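Local coordinates for protein N(2),N(2)-dimethylguanosine tRNA methyltransferase (Pyrococcus horikoshii, PDB 2DUL) that probably dimethylates guanine 26 of tRNAs at N2, using S-adenosyl-L-methionine as methyl donor, as a class I-like methyltransferase of the Trm1 family, at residues A[9-14]-A[58-63]; A[35-40]-A[297-302]; A[193-198]-A[318-323]; A[247-252]-A[273-278]. One frame throughout, in Å; residues are numbered along the deposited sequence.

Overall arrangement
The four contacts form two touching pairs in one chain. Interactions 1 and 2 have centres about 12 Å apart; they meet where Arg61 NH2 lies 3.1 Å from Asn35 OD1, a probable hydrogen bond, and they hold Arg61 and Arg36, both predicted to bind S-adenosyl-L-methionine. Interactions 3 and 4, centres about 10 Å apart, lie away from the predicted S-adenosyl-L-methionine site and are joined by Arg198 of interaction 3, whose NH2 is 2.9 Å from Trp277 O, a probable hydrogen bond. The pairs are well separated: the centres of interactions 1 and 4 are about 38 Å apart, on opposite sides of the chain's centre. Along the sequence, interaction 4 is nested inside the loops closed by both interaction 2 and interaction 3.

Interaction 1. Residues A[9-14]-A[58-63]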
loop_
_atom_site.group_PDB
_atom_site.type_symbol
_atom_site.label_atom_id
_atom_site.label_comp_id
_atom_site.label_asym_id
_atom_site.label_seq_id
_atom_site.Cartn_x
_atom_site.Cartn_y
_atom_site.Cartn_z
ATOM N N GLY A 9 11.650 -5.642 -15.723
ATOM C CA GLY A 9 12.340 -6.547 -14.822
ATOM C C GLY A 9 12.828 -7.721 -15.651
ATOM O O GLY A 9 13.279 -7.535 -16.783
ATOM N N LYS A 10 12.729 -8.929 -15.109
ATOM C CA LYS A 10 13.161 -10.119 -15.834
ATOM C C LYS A 10 12.081 -10.648 -16.779
ATOM O O LYS A 10 12.283 -11.648 -17.465
ATOM C CB LYS A 10 13.559 -11.220 -14.847
ATOM C CG LYS A 10 14.799 -10.894 -14.029
ATOM C CD LYS A 10 15.169 -12.038 -13.098
ATOM C CE LYS A 10 16.420 -11.711 -12.292
ATOM N NZ LYS A 10 16.700 -12.758 -11.269
ATOM N N ALA A 11 10.941 -9.969 -16.824
ATOM C CA ALA A 11 9.837 -10.408 -17.671
ATOM C C ALA A 11 9.738 -9.717 -19.027
ATOM O O ALA A 11 9.992 -8.521 -19.153
ATOM C CB ALA A 11 8.517 -10.243 -16.923
ATOM N N LYS A 12 9.363 -10.495 -20.037
ATOM C CA LYS A 12 9.174 -9.994 -21.395
ATOM C C LYS A 12 7.713 -10.275 -21.711
ATOM O O LYS A 12 7.267 -11.422 -21.642
ATOM C CB LYS A 12 10.078 -10.740 -22.378
ATOM C CG LYS A 12 11.560 -10.587 -22.087
ATOM C CD LYS A 12 12.413 -11.259 -23.155
ATOM C CE LYS A 12 13.885 -11.218 -22.779
ATOM N NZ LYS A 12 14.129 -11.938 -21.493
ATOM N N ILE A 13 6.959 -9.233 -22.039
ATOM C CA ILE A 13 5.542 -9.408 -22.331
ATOM C C ILE A 13 5.066 -8.654 -23.560
ATOM O O ILE A 13 5.733 -7.746 -24.054
ATOM C CB ILE A 13 4.667 -8.944 -21.147
ATOM C CG1 ILE A 13 4.917 -7.457 -20.881
ATOM C CG2 ILE A 13 4.965 -9.785 -19.910
ATOM C CD1 ILE A 13 3.923 -6.822 -19.934
ATOM N N LEU A 14 3.891 -9.041 -24.039
ATOM C CA LEU A 14 3.285 -8.409 -25.192
ATOM C C LEU A 14 2.119 -7.571 -24.696
ATOM O O LEU A 14 1.342 -8.015 -23.847
ATOM C CB LEU A 14 2.784 -9.468 -26.175
ATOM C CG LEU A 14 3.857 -10.390 -26.758
ATOM C CD1 LEU A 14 3.203 -11.446 -27.633
ATOM C CD2 LEU A 14 4.860 -9.568 -27.556
ATOM N N THR A 58 -2.422 -7.819 -18.163
ATOM C CA THR A 58 -1.457 -8.460 -19.061
ATOM C C THR A 58 -0.771 -9.647 -18.387
ATOM O O THR A 58 -0.189 -10.500 -19.061
ATOM C CB THR A 58 -0.347 -7.487 -19.507
ATOM O OG1 THR A 58 0.453 -7.127 -18.374
ATOM C CG2 THR A 58 -0.951 -6.226 -20.121
ATOM N N GLY A 59 -0.838 -9.684 -17.057
ATOM C CA GLY A 59 -0.215 -10.756 -16.296
ATOM C C GLY A 59 1.174 -10.398 -15.792
ATOM O O GLY A 59 1.838 -11.207 -15.143
ATOM N N ILE A 60 1.612 -9.173 -16.071
ATOM C CA ILE A 60 2.943 -8.726 -15.666
ATOM C C ILE A 60 3.288 -8.928 -14.192
ATOM O O ILE A 60 4.396 -9.361 -13.870
ATOM C CB ILE A 60 3.171 -7.229 -16.031
ATOM C CG1 ILE A 60 4.581 -6.798 -15.615
ATOM C CG2 ILE A 60 2.135 -6.350 -15.344
ATOM C CD1 ILE A 60 5.693 -7.556 -16.321
ATOM N N ARG A 61 2.354 -8.624 -13.296
ATOM C CA ARG A 61 2.631 -8.767 -11.867
ATOM C C ARG A 61 2.927 -10.215 -11.489
ATOM O O ARG A 61 3.969 -10.501 -10.904
ATOM C CB ARG A 61 1.456 -8.235 -11.036
ATOM C CG ARG A 61 1.750 -8.084 -9.549
ATOM C CD ARG A 61 0.559 -7.477 -8.812
ATOM N NE ARG A 61 0.229 -6.143 -9.308
ATOM C CZ ARG A 61 0.716 -5.008 -8.813
ATOM N NH1 ARG A 61 0.352 -3.853 -9.348
ATOM N NH2 ARG A 61 1.545 -5.020 -7.774
ATOM N N GLY A 62 2.013 -11.120 -11.828
ATOM C CA GLY A 62 2.205 -12.526 -11.518
ATOM C C GLY A 62 3.433 -13.121 -12.194
ATOM O O GLY A 62 4.139 -13.942 -11.607
ATOM N N ILE A 63 3.692 -12.719 -13.433
ATOM C CA ILE A 63 4.857 -13.227 -14.149
ATOM C C ILE A 63 6.134 -12.805 -13.424
ATOM O O ILE A 63 7.060 -13.604 -13.271
ATOM C CB ILE A 63 4.876 -12.722 -15.610
ATOM C CG1 ILE A 63 3.771 -13.428 -16.403
ATOM C CG2 ILE A 63 6.239 -12.992 -16.248
ATOM C CD1 ILE A 63 3.460 -12.787 -17.740
#
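Ile13 holds CG1 between its backbone N and carbonyl carbon (chi1 61°) and then extends, which brings CD1 to the start of helix 60-68, while Ile60 turns CG1 anti to its own N (chi1 -179°) and thereby carries CD1 up to the strand. The two side chains cross at about a right angle, Ile13 CD1 lying 4.0 Å from Ile60 CB. Ile60 CD1 also meets Ala11 CB at 3.9 Å. On the next turn Ile63 brings one branch to each strand residue: CG2 sits 3.6 Å from Ala11 CB, and CD1 is 4.0 Å from Ile13 CG2. Ala11 suits its place because a single methyl fits between two branched isoleucines at short range, whereas Ile13 bridges the wider separation from the helix. Alternation along the strand sends Lys12 the other way, to solvent.

Thr58 has two tasks. Its OG1 touches Ile13 CD1 at 3.8 Å and accepts the Ile60 N-H at 3.3 Å, closing an ST turn just before the helix. A valine here would probably leave the Ile60 amide without its side-chain acceptor and the turn before the helix less firmly set. Gly59, the N-cap residue, has a positive phi (95°) at which a side chain would press on the Thr58 carbonyl. The turn follows strand 50-53 and leads into a helix bearing Arg61, predicted to bind S-adenosyl-L-methionine, as expected of the cofactor-binding strand-turn-helix in a class I, Rossmann-like methyltransferase.

Interaction 2. Residues A[35-40]-A[297-302]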
loop_
_atom_site.group_PDB
_atom_site.type_symbol
_atom_site.label_atom_id
_atom_site.label_comp_id
_atom_site.label_asym_id
_atom_site.label_seq_id
_atom_site.Cartn_x
_atom_site.Cartn_y
_atom_site.Cartn_z
ATOM N N ASN A 35 5.875 0.211 -8.589
ATOM C CA ASN A 35 4.981 -0.441 -7.637
ATOM C C ASN A 35 5.295 -1.935 -7.598
ATOM O O ASN A 35 5.425 -2.525 -6.524
ATOM C CB ASN A 35 3.523 -0.210 -8.062
ATOM C CG ASN A 35 2.517 -0.902 -7.147
ATOM O OD1 ASN A 35 2.470 -2.132 -7.066
ATOM N ND2 ASN A 35 1.699 -0.107 -6.460
ATOM N N ARG A 36 5.431 -2.547 -8.772
ATOM C CA ARG A 36 5.731 -3.970 -8.841
ATOM C C ARG A 36 7.135 -4.284 -8.309
ATOM O O ARG A 36 7.355 -5.341 -7.707
ATOM C CB ARG A 36 5.543 -4.480 -10.275
ATOM C CG ARG A 36 4.070 -4.522 -10.704
ATOM C CD ARG A 36 3.898 -5.086 -12.106
ATOM N NE ARG A 36 4.175 -4.106 -13.158
ATOM C CZ ARG A 36 3.287 -3.239 -13.637
ATOM N NH1 ARG A 36 2.047 -3.211 -13.163
ATOM N NH2 ARG A 36 3.635 -2.403 -14.608
ATOM N N ASP A 37 8.085 -3.371 -8.511
ATOM C CA ASP A 37 9.434 -3.583 -7.988
ATOM C C ASP A 37 9.346 -3.721 -6.468
ATOM O O ASP A 37 9.947 -4.622 -5.878
ATOM C CB ASP A 37 10.358 -2.395 -8.288
ATOM C CG ASP A 37 10.970 -2.440 -9.679
ATOM O OD1 ASP A 37 11.094 -3.538 -10.265
ATOM O OD2 ASP A 37 11.353 -1.359 -10.176
ATOM N N ILE A 38 8.605 -2.806 -5.845
ATOM C CA ILE A 38 8.451 -2.792 -4.392
ATOM C C ILE A 38 7.923 -4.119 -3.867
ATOM O O ILE A 38 8.483 -4.688 -2.925
ATOM C CB ILE A 38 7.499 -1.645 -3.932
ATOM C CG1 ILE A 38 8.017 -0.299 -4.444
ATOM C CG2 ILE A 38 7.398 -1.612 -2.410
ATOM C CD1 ILE A 38 9.419 0.037 -3.990
ATOM N N VAL A 39 6.852 -4.622 -4.472
ATOM C CA VAL A 39 6.292 -5.887 -4.018
ATOM C C VAL A 39 7.284 -7.032 -4.255
ATOM O O VAL A 39 7.409 -7.936 -3.421
ATOM C CB VAL A 39 4.907 -6.178 -4.688
ATOM C CG1 VAL A 39 5.029 -6.202 -6.196
ATOM C CG2 VAL A 39 4.347 -7.491 -4.165
ATOM N N VAL A 40 8.004 -6.989 -5.373
ATOM C CA VAL A 40 8.999 -8.021 -5.670
ATOM C C VAL A 40 10.053 -8.026 -4.564
ATOM O O VAL A 40 10.466 -9.087 -4.084
ATOM C CB VAL A 40 9.687 -7.765 -7.040
ATOM C CG1 VAL A 40 10.998 -8.546 -7.142
ATOM C CG2 VAL A 40 8.754 -8.189 -8.165
ATOM N N LEU A 297 19.328 -6.483 -5.920
ATOM C CA LEU A 297 18.450 -7.039 -6.942
ATOM C C LEU A 297 18.413 -6.169 -8.186
ATOM O O LEU A 297 18.542 -4.947 -8.110
ATOM C CB LEU A 297 17.017 -7.182 -6.418
ATOM C CG LEU A 297 16.651 -8.340 -5.490
ATOM C CD1 LEU A 297 15.194 -8.195 -5.058
ATOM C CD2 LEU A 297 16.863 -9.663 -6.209
ATOM N N SER A 298 18.243 -6.807 -9.336
ATOM C CA SER A 298 18.133 -6.075 -10.587
ATOM C C SER A 298 16.635 -5.810 -10.693
ATOM O O SER A 298 15.836 -6.745 -10.714
ATOM C CB SER A 298 18.617 -6.933 -11.760
ATOM O OG SER A 298 17.879 -8.139 -11.853
ATOM N N LEU A 299 16.255 -4.540 -10.729
ATOM C CA LEU A 299 14.845 -4.177 -10.802
ATOM C C LEU A 299 14.535 -3.407 -12.073
ATOM O O LEU A 299 15.440 -3.051 -12.823
ATOM C CB LEU A 299 14.465 -3.337 -9.581
ATOM C CG LEU A 299 14.620 -4.022 -8.220
ATOM C CD1 LEU A 299 14.377 -3.013 -7.107
ATOM C CD2 LEU A 299 13.647 -5.186 -8.117
ATOM N N ALA A 300 13.251 -3.154 -12.311
ATOM C CA ALA A 300 12.820 -2.423 -13.498
ATOM C C ALA A 300 13.123 -0.932 -13.375
ATOM O O ALA A 300 13.503 -0.283 -14.348
ATOM C CB ALA A 300 11.329 -2.632 -13.721
ATOM N N ARG A 301 12.943 -0.397 -12.171
ATOM C CA ARG A 301 13.187 1.016 -11.890
ATOM C C ARG A 301 13.972 1.089 -10.584
ATOM O O ARG A 301 13.549 1.737 -9.627
ATOM C CB ARG A 301 11.856 1.753 -11.729
ATOM C CG ARG A 301 10.875 1.545 -12.874
ATOM C CD ARG A 301 11.286 2.307 -14.127
ATOM N NE ARG A 301 10.340 2.091 -15.218
ATOM C CZ ARG A 301 10.301 0.995 -15.968
ATOM N NH1 ARG A 301 9.399 0.885 -16.934
ATOM N NH2 ARG A 301 11.173 0.014 -15.765
ATOM N N LYS A 302 15.119 0.417 -10.560
ATOM C CA LYS A 302 15.963 0.355 -9.372
ATOM C C LYS A 302 16.255 1.706 -8.717
ATOM O O LYS A 302 16.131 1.850 -7.499
ATOM C CB LYS A 302 17.276 -0.360 -9.708
ATOM C CG LYS A 302 18.082 -0.762 -8.481
ATOM C CD LYS A 302 19.179 -1.755 -8.827
ATOM C CE LYS A 302 19.909 -2.226 -7.577
ATOM N NZ LYS A 302 20.873 -3.325 -7.872
#
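The start of helix 302-314 is tied to helix 33-46 by Asp37, whose carboxylate takes the backbone amides of Ala300 and Arg301 just as the connecting loop becomes helical. Arg301 N gives a bond of 2.7 Å to Asp37 OD2, on the syn lone pair of that oxygen. Ala300 N reaches Asp37 OD1 at 3.0 Å, also from the syn side but 20° out of the carboxylate plane, with a nearly straight N-H...O angle of 163°. Two successive amides thus share the two oxygens, a task that fits a short side chain ending in a flat, two-pronged acceptor.

Apolar atoms close in around this grip. Leu299 CB lies 3.4 Å from Asp37 OD1 and Ala300 CB lies 3.6 Å from the same oxygen. One turn further along the helix, Val40 CG1 approaches Leu299 CD2 more loosely, at 4.4 Å.

The loop also braces itself. Arg301 bends at chi2 (-74°), which folds its guanidinium back so that NH2 meets Ala300 O at 2.7 Å, above the plane of that carbonyl. Lys302 NZ binds Leu297 O at 2.8 Å and Glu295 O besides. Arg36, predicted to bind S-adenosyl-L-methionine, belongs to the same helix as Asp37.

With an alanine at Asp37, the amides of Ala300 and Arg301 would probably lose their acceptors and Arg64, its salt-bridge partner through OD1, would be left without this mate. Because two backbone amides just before a helix and an arginine converge on it, the carboxylate is likely to stay ionised.

Interaction 3. Residues A[193-198]-A[318-323]; sequences HEVGTR and IPLFYD
Polar bonds centre on Glu194 OE2, which accepts three N-H groups. Leu320 N crosses from the other segment and meets it at 2.7 Å, from above the carboxylate plane. Within the helix Arg198 grips the same oxygen side-on: NE donates at 2.7 Å along the anti lone pair and NH1 at 3.0 Å, with OE2 lying in the guanidinium plane. Glu194 can present its carboxylate because CG is anti to the backbone N (chi1 -173°) and the chain runs on extended. Its other oxygen, OE1, forms a salt bridge with Lys363, which also binds the Ile318 and Leu320 carbonyls. The positive groups about Glu194 would be expected to stabilise its negative form.

This is an intrahelical salt bridge between residues four apart on helix 192-209, facing the loop that leads into strand 322-323, to which Glu194 OE2 is bound through Leu320 N. Leu320 adopts a positive phi (65°), unusual for a leucine.

Contacts of flat groups come next. Glu194 OE1 approaches the Phe321 ring at its edge, in plane, 3.3 Å from CD2; the C-H edge of an aromatic ring carries partial positive charge and suits an anionic oxygen. Over one face of the Arg198 guanidinium lies Pro319, with CA 3.4 Å from NH1.

Apolar packing is lighter. Val195 CG2 stands 4.2 Å from Leu320 CD2, their side chains meeting at a slant. Beyond them, Ile250 of strand 247-252 touches both Val195 and Leu320.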
loop_
_atom_site.group_PDB
_atom_site.type_symbol
_atom_site.label_atom_id
_atom_site.label_comp_id
_atom_site.label_asym_id
_atom_site.label_seq_id
_atom_site.Cartn_x
_atom_site.Cartn_y
_atom_site.Cartn_z
ATOM N N HIS A 193 -2.444 13.001 2.012
ATOM C CA HIS A 193 -1.750 11.815 1.528
ATOM C C HIS A 193 -1.598 10.800 2.666
ATOM O O HIS A 193 -1.818 9.602 2.474
ATOM C CB HIS A 193 -0.374 12.185 0.972
ATOM C CG HIS A 193 -0.428 13.018 -0.272
ATOM N ND1 HIS A 193 0.676 13.668 -0.783
ATOM C CD2 HIS A 193 -1.455 13.307 -1.108
ATOM C CE1 HIS A 193 0.330 14.324 -1.877
ATOM N NE2 HIS A 193 -0.958 14.122 -2.097
ATOM N N GLU A 194 -1.231 11.274 3.853
ATOM C CA GLU A 194 -1.069 10.351 4.967
ATOM C C GLU A 194 -2.408 9.910 5.547
ATOM O O GLU A 194 -2.584 8.733 5.864
ATOM C CB GLU A 194 -0.207 10.943 6.086
ATOM C CG GLU A 194 0.086 9.889 7.165
ATOM C CD GLU A 194 1.020 10.356 8.257
ATOM O OE1 GLU A 194 1.836 11.266 8.008
ATOM O OE2 GLU A 194 0.958 9.784 9.369
ATOM N N VAL A 195 -3.345 10.843 5.702
ATOM C CA VAL A 195 -4.657 10.490 6.250
ATOM C C VAL A 195 -5.324 9.449 5.351
ATOM O O VAL A 195 -5.898 8.464 5.835
ATOM C CB VAL A 195 -5.563 11.738 6.390
ATOM C CG1 VAL A 195 -6.979 11.328 6.795
ATOM C CG2 VAL A 195 -4.979 12.676 7.439
ATOM N N GLY A 196 -5.229 9.658 4.039
ATOM C CA GLY A 196 -5.803 8.710 3.100
ATOM C C GLY A 196 -5.163 7.342 3.266
ATOM O O GLY A 196 -5.839 6.308 3.189
ATOM N N THR A 197 -3.853 7.336 3.500
ATOM C CA THR A 197 -3.118 6.092 3.681
ATOM C C THR A 197 -3.572 5.413 4.978
ATOM O O THR A 197 -3.745 4.195 5.018
ATOM C CB THR A 197 -1.586 6.345 3.729
ATOM O OG1 THR A 197 -1.147 6.858 2.466
ATOM C CG2 THR A 197 -0.835 5.062 4.016
ATOM N N ARG A 198 -3.775 6.203 6.029
ATOM C CA ARG A 198 -4.220 5.652 7.307
ATOM C C ARG A 198 -5.678 5.213 7.242
ATOM O O ARG A 198 -6.084 4.308 7.968
ATOM C CB ARG A 198 -4.008 6.669 8.434
ATOM C CG ARG A 198 -2.545 6.807 8.813
ATOM C CD ARG A 198 -2.302 7.861 9.877
ATOM N NE ARG A 198 -0.867 7.972 10.139
ATOM C CZ ARG A 198 -0.173 7.128 10.895
ATOM N NH1 ARG A 198 1.131 7.310 11.055
ATOM N NH2 ARG A 198 -0.781 6.116 11.511
ATOM N N ILE A 318 5.604 8.075 12.888
ATOM C CA ILE A 318 4.791 8.707 13.916
ATOM C C ILE A 318 3.564 9.266 13.202
ATOM O O ILE A 318 3.631 9.591 12.012
ATOM C CB ILE A 318 5.596 9.830 14.600
ATOM C CG1 ILE A 318 4.793 10.451 15.743
ATOM C CG2 ILE A 318 5.981 10.880 13.567
ATOM C CD1 ILE A 318 5.616 11.372 16.628
ATOM N N PRO A 319 2.424 9.375 13.905
ATOM C CA PRO A 319 1.231 9.902 13.238
ATOM C C PRO A 319 1.322 11.354 12.766
ATOM O O PRO A 319 1.585 12.269 13.548
ATOM C CB PRO A 319 0.132 9.704 14.281
ATOM C CG PRO A 319 0.600 8.498 15.047
ATOM C CD PRO A 319 2.080 8.785 15.212
ATOM N N LEU A 320 1.099 11.540 11.470
ATOM C CA LEU A 320 1.093 12.851 10.835
ATOM C C LEU A 320 2.412 13.631 10.824
ATOM O O LEU A 320 3.481 13.103 11.148
ATOM C CB LEU A 320 -0.036 13.696 11.446
ATOM C CG LEU A 320 -1.385 12.953 11.473
ATOM C CD1 LEU A 320 -2.485 13.859 12.019
ATOM C CD2 LEU A 320 -1.734 12.473 10.060
ATOM N N PHE A 321 2.330 14.896 10.427
ATOM C CA PHE A 321 3.512 15.742 10.330
ATOM C C PHE A 321 3.110 17.199 10.191
ATOM O O PHE A 321 1.922 17.519 10.130
ATOM C CB PHE A 321 4.344 15.315 9.115
ATOM C CG PHE A 321 3.599 15.394 7.804
ATOM C CD1 PHE A 321 3.638 16.550 7.030
ATOM C CD2 PHE A 321 2.857 14.304 7.344
ATOM C CE1 PHE A 321 2.948 16.622 5.812
ATOM C CE2 PHE A 321 2.164 14.363 6.133
ATOM C CZ PHE A 321 2.210 15.526 5.363
ATOM N N TYR A 322 4.102 18.080 10.150
ATOM C CA TYR A 322 3.843 19.504 10.006
ATOM C C TYR A 322 4.390 19.955 8.659
ATOM O O TYR A 322 5.562 19.747 8.358
ATOM C CB TYR A 322 4.513 20.290 11.143
ATOM C CG TYR A 322 4.003 19.909 12.520
ATOM C CD1 TYR A 322 2.651 20.028 12.840
ATOM C CD2 TYR A 322 4.865 19.398 13.490
ATOM C CE1 TYR A 322 2.168 19.641 14.092
ATOM C CE2 TYR A 322 4.390 19.009 14.746
ATOM C CZ TYR A 322 3.042 19.132 15.037
ATOM O OH TYR A 322 2.563 18.737 16.271
ATOM N N ASP A 323 3.529 20.554 7.845
ATOM C CA ASP A 323 3.934 21.034 6.527
ATOM C C ASP A 323 4.353 22.495 6.674
ATOM O O ASP A 323 3.517 23.368 6.885
ATOM C CB ASP A 323 2.769 20.902 5.548
ATOM C CG ASP A 323 3.182 21.162 4.111
ATOM O OD1 ASP A 323 3.495 22.328 3.779
ATOM O OD2 ASP A 323 3.205 20.192 3.320
#

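Interaction 4. Residues A[247-252]-A[273-278]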
loop_
_atom_site.group_PDB
_atom_site.type_symbol
_atom_site.label_atom_id
_atom_site.label_comp_id
_atom_site.label_asym_id
_atom_site.label_seq_id
_atom_site.Cartn_x
_atom_site.Cartn_y
_atom_site.Cartn_z
ATOM N N LEU A 247 -7.030 2.009 16.249
ATOM C CA LEU A 247 -7.796 2.928 15.407
ATOM C C LEU A 247 -8.021 4.209 16.203
ATOM O O LEU A 247 -7.971 4.209 17.435
ATOM C CB LEU A 247 -9.157 2.328 15.034
ATOM C CG LEU A 247 -9.203 1.138 14.070
ATOM C CD1 LEU A 247 -10.637 0.628 13.957
ATOM C CD2 LEU A 247 -8.679 1.568 12.701
ATOM N N GLY A 248 -8.274 5.303 15.499
ATOM C CA GLY A 248 -8.503 6.558 16.183
ATOM C C GLY A 248 -8.992 7.629 15.231
ATOM O O GLY A 248 -9.367 7.330 14.097
ATOM N N TYR A 249 -8.982 8.873 15.696
ATOM C CA TYR A 249 -9.445 9.997 14.892
ATOM C C TYR A 249 -8.477 11.164 14.959
ATOM O O TYR A 249 -7.652 11.248 15.867
ATOM C CB TYR A 249 -10.832 10.437 15.371
ATOM C CG TYR A 249 -11.864 9.342 15.225
ATOM C CD1 TYR A 249 -11.925 8.287 16.143
ATOM C CD2 TYR A 249 -12.706 9.302 14.117
ATOM C CE1 TYR A 249 -12.789 7.215 15.949
ATOM C CE2 TYR A 249 -13.573 8.237 13.910
ATOM C CZ TYR A 249 -13.606 7.194 14.829
ATOM O OH TYR A 249 -14.435 6.126 14.607
ATOM N N ILE A 250 -8.595 12.066 13.992
ATOM C CA ILE A 250 -7.743 13.240 13.915
ATOM C C ILE A 250 -8.597 14.501 13.944
ATOM O O ILE A 250 -9.672 14.548 13.346
ATOM C CB ILE A 250 -6.942 13.260 12.594
ATOM C CG1 ILE A 250 -6.021 12.043 12.522
ATOM C CG2 ILE A 250 -6.157 14.564 12.480
ATOM C CD1 ILE A 250 -5.547 11.733 11.116
ATOM N N TYR A 251 -8.109 15.511 14.653
ATOM C CA TYR A 251 -8.766 16.801 14.740
ATOM C C TYR A 251 -7.750 17.748 14.119
ATOM O O TYR A 251 -6.551 17.655 14.394
ATOM C CB TYR A 251 -9.045 17.148 16.197
ATOM C CG TYR A 251 -10.062 16.214 16.819
ATOM C CD1 TYR A 251 -11.427 16.395 16.596
ATOM C CD2 TYR A 251 -9.657 15.135 17.604
ATOM C CE1 TYR A 251 -12.368 15.530 17.140
ATOM C CE2 TYR A 251 -10.587 14.253 18.154
ATOM C CZ TYR A 251 -11.944 14.459 17.916
ATOM O OH TYR A 251 -12.875 13.600 18.443
ATOM N N PHE A 252 -8.227 18.651 13.275
ATOM C CA PHE A 252 -7.337 19.563 12.570
ATOM C C PHE A 252 -7.840 21.000 12.634
ATOM O O PHE A 252 -9.001 21.270 12.336
ATOM C CB PHE A 252 -7.238 19.107 11.111
ATOM C CG PHE A 252 -6.244 19.876 10.285
ATOM C CD1 PHE A 252 -4.879 19.620 10.391
ATOM C CD2 PHE A 252 -6.680 20.835 9.374
ATOM C CE1 PHE A 252 -3.960 20.307 9.596
ATOM C CE2 PHE A 252 -5.770 21.529 8.575
ATOM C CZ PHE A 252 -4.408 21.264 8.686
ATOM N N TYR A 273 -11.977 13.494 12.164
ATOM C CA TYR A 273 -11.687 12.881 10.874
ATOM C C TYR A 273 -11.302 11.429 11.121
ATOM O O TYR A 273 -10.565 11.129 12.063
ATOM C CB TYR A 273 -10.534 13.608 10.191
ATOM C CG TYR A 273 -10.874 15.025 9.817
ATOM C CD1 TYR A 273 -11.557 15.307 8.633
ATOM C CD2 TYR A 273 -10.543 16.085 10.661
ATOM C CE1 TYR A 273 -11.903 16.611 8.295
ATOM C CE2 TYR A 273 -10.885 17.396 10.333
ATOM C CZ TYR A 273 -11.565 17.647 9.146
ATOM O OH TYR A 273 -11.895 18.936 8.807
ATOM N N GLY A 274 -11.793 10.534 10.271
ATOM C CA GLY A 274 -11.495 9.121 10.433
ATOM C C GLY A 274 -12.749 8.261 10.389
ATOM O O GLY A 274 -13.776 8.693 9.870
ATOM N N PRO A 275 -12.718 7.055 10.974
ATOM C CA PRO A 275 -11.555 6.501 11.670
ATOM C C PRO A 275 -10.329 6.240 10.796
ATOM O O PRO A 275 -10.443 5.960 9.605
ATOM C CB PRO A 275 -12.106 5.220 12.294
ATOM C CG PRO A 275 -13.136 4.780 11.289
ATOM C CD PRO A 275 -13.833 6.092 10.961
ATOM N N VAL A 276 -9.156 6.365 11.406
ATOM C CA VAL A 276 -7.896 6.108 10.730
ATOM C C VAL A 276 -7.053 5.197 11.610
ATOM O O VAL A 276 -7.296 5.070 12.813
ATOM C CB VAL A 276 -7.075 7.397 10.490
ATOM C CG1 VAL A 276 -7.831 8.349 9.571
ATOM C CG2 VAL A 276 -6.761 8.067 11.832
ATOM N N TRP A 277 -6.069 4.558 10.994
ATOM C CA TRP A 277 -5.136 3.696 11.707
ATOM C C TRP A 277 -4.146 4.665 12.352
ATOM O O TRP A 277 -3.606 5.537 11.669
ATOM C CB TRP A 277 -4.415 2.793 10.699
ATOM C CG TRP A 277 -3.313 1.966 11.264
ATOM C CD1 TRP A 277 -1.973 2.172 11.114
ATOM C CD2 TRP A 277 -3.453 0.752 12.012
ATOM N NE1 TRP A 277 -1.268 1.154 11.713
ATOM C CE2 TRP A 277 -2.151 0.270 12.273
ATOM C CE3 TRP A 277 -4.553 0.021 12.482
ATOM C CZ2 TRP A 277 -1.916 -0.912 12.985
ATOM C CZ3 TRP A 277 -4.318 -1.158 13.193
ATOM C CH2 TRP A 277 -3.008 -1.609 13.435
ATOM N N LEU A 278 -3.937 4.544 13.663
ATOM C CA LEU A 278 -2.987 5.412 14.364
ATOM C C LEU A 278 -1.745 4.621 14.769
ATOM O O LEU A 278 -0.893 5.114 15.510
ATOM C CB LEU A 278 -3.624 6.034 15.615
ATOM C CG LEU A 278 -4.739 7.062 15.400
ATOM C CD1 LEU A 278 -5.213 7.605 16.740
ATOM C CD2 LEU A 278 -4.210 8.201 14.531
HETATM O O HOH W 1 -10.291 20.825 9.638
#
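Gly248 and Val276 exchange two backbone bonds, N to O and O to N, each 2.9 Å, and Ile250 and Tyr273 exchange another two. Between these hydrogen-bonded pairs strand 247-252 spends one residue, Tyr249, and strand 273-277 spends two, Gly274 and Pro275. Tyr249 holds CG anti to its carbonyl carbon (chi1 -61°), which lays the phenol alongside the compact, puckered ring of Pro275, touching Pro275 CB through CZ and through OH at 3.4 Å.

The extra residue makes a beta bulge in a three-stranded antiparallel sheet whose central strand is 247-252; the peptide before Pro275, within the bulge, is cis. Glycine is needed on both sides. At Gly248 a side chain would run into Leu278, whose CD1 is 3.5 Å from Gly248 CA. Gly274 has a positive phi (130°) at which a CB would jam against the carbonyl of Tyr273.

On the face shared by Ile250 and Val276, CD1 of the former meets CG2 of the latter at 3.9 Å, the side chains at about a right angle. Tyr273 sets the edge of its ring against Ile250 O, with CD2 3.2 Å away. Its hydroxyl donates to a water at 2.6 Å, which in turn donates to Phe252 O.

Further out, Tyr249 OH is held by Phe265 O and Trp277 NE1 by Pro280 O. Helix 192-209 packs against this sheet, Ile199 on Val276 and Arg206 on Leu247 and Pro275.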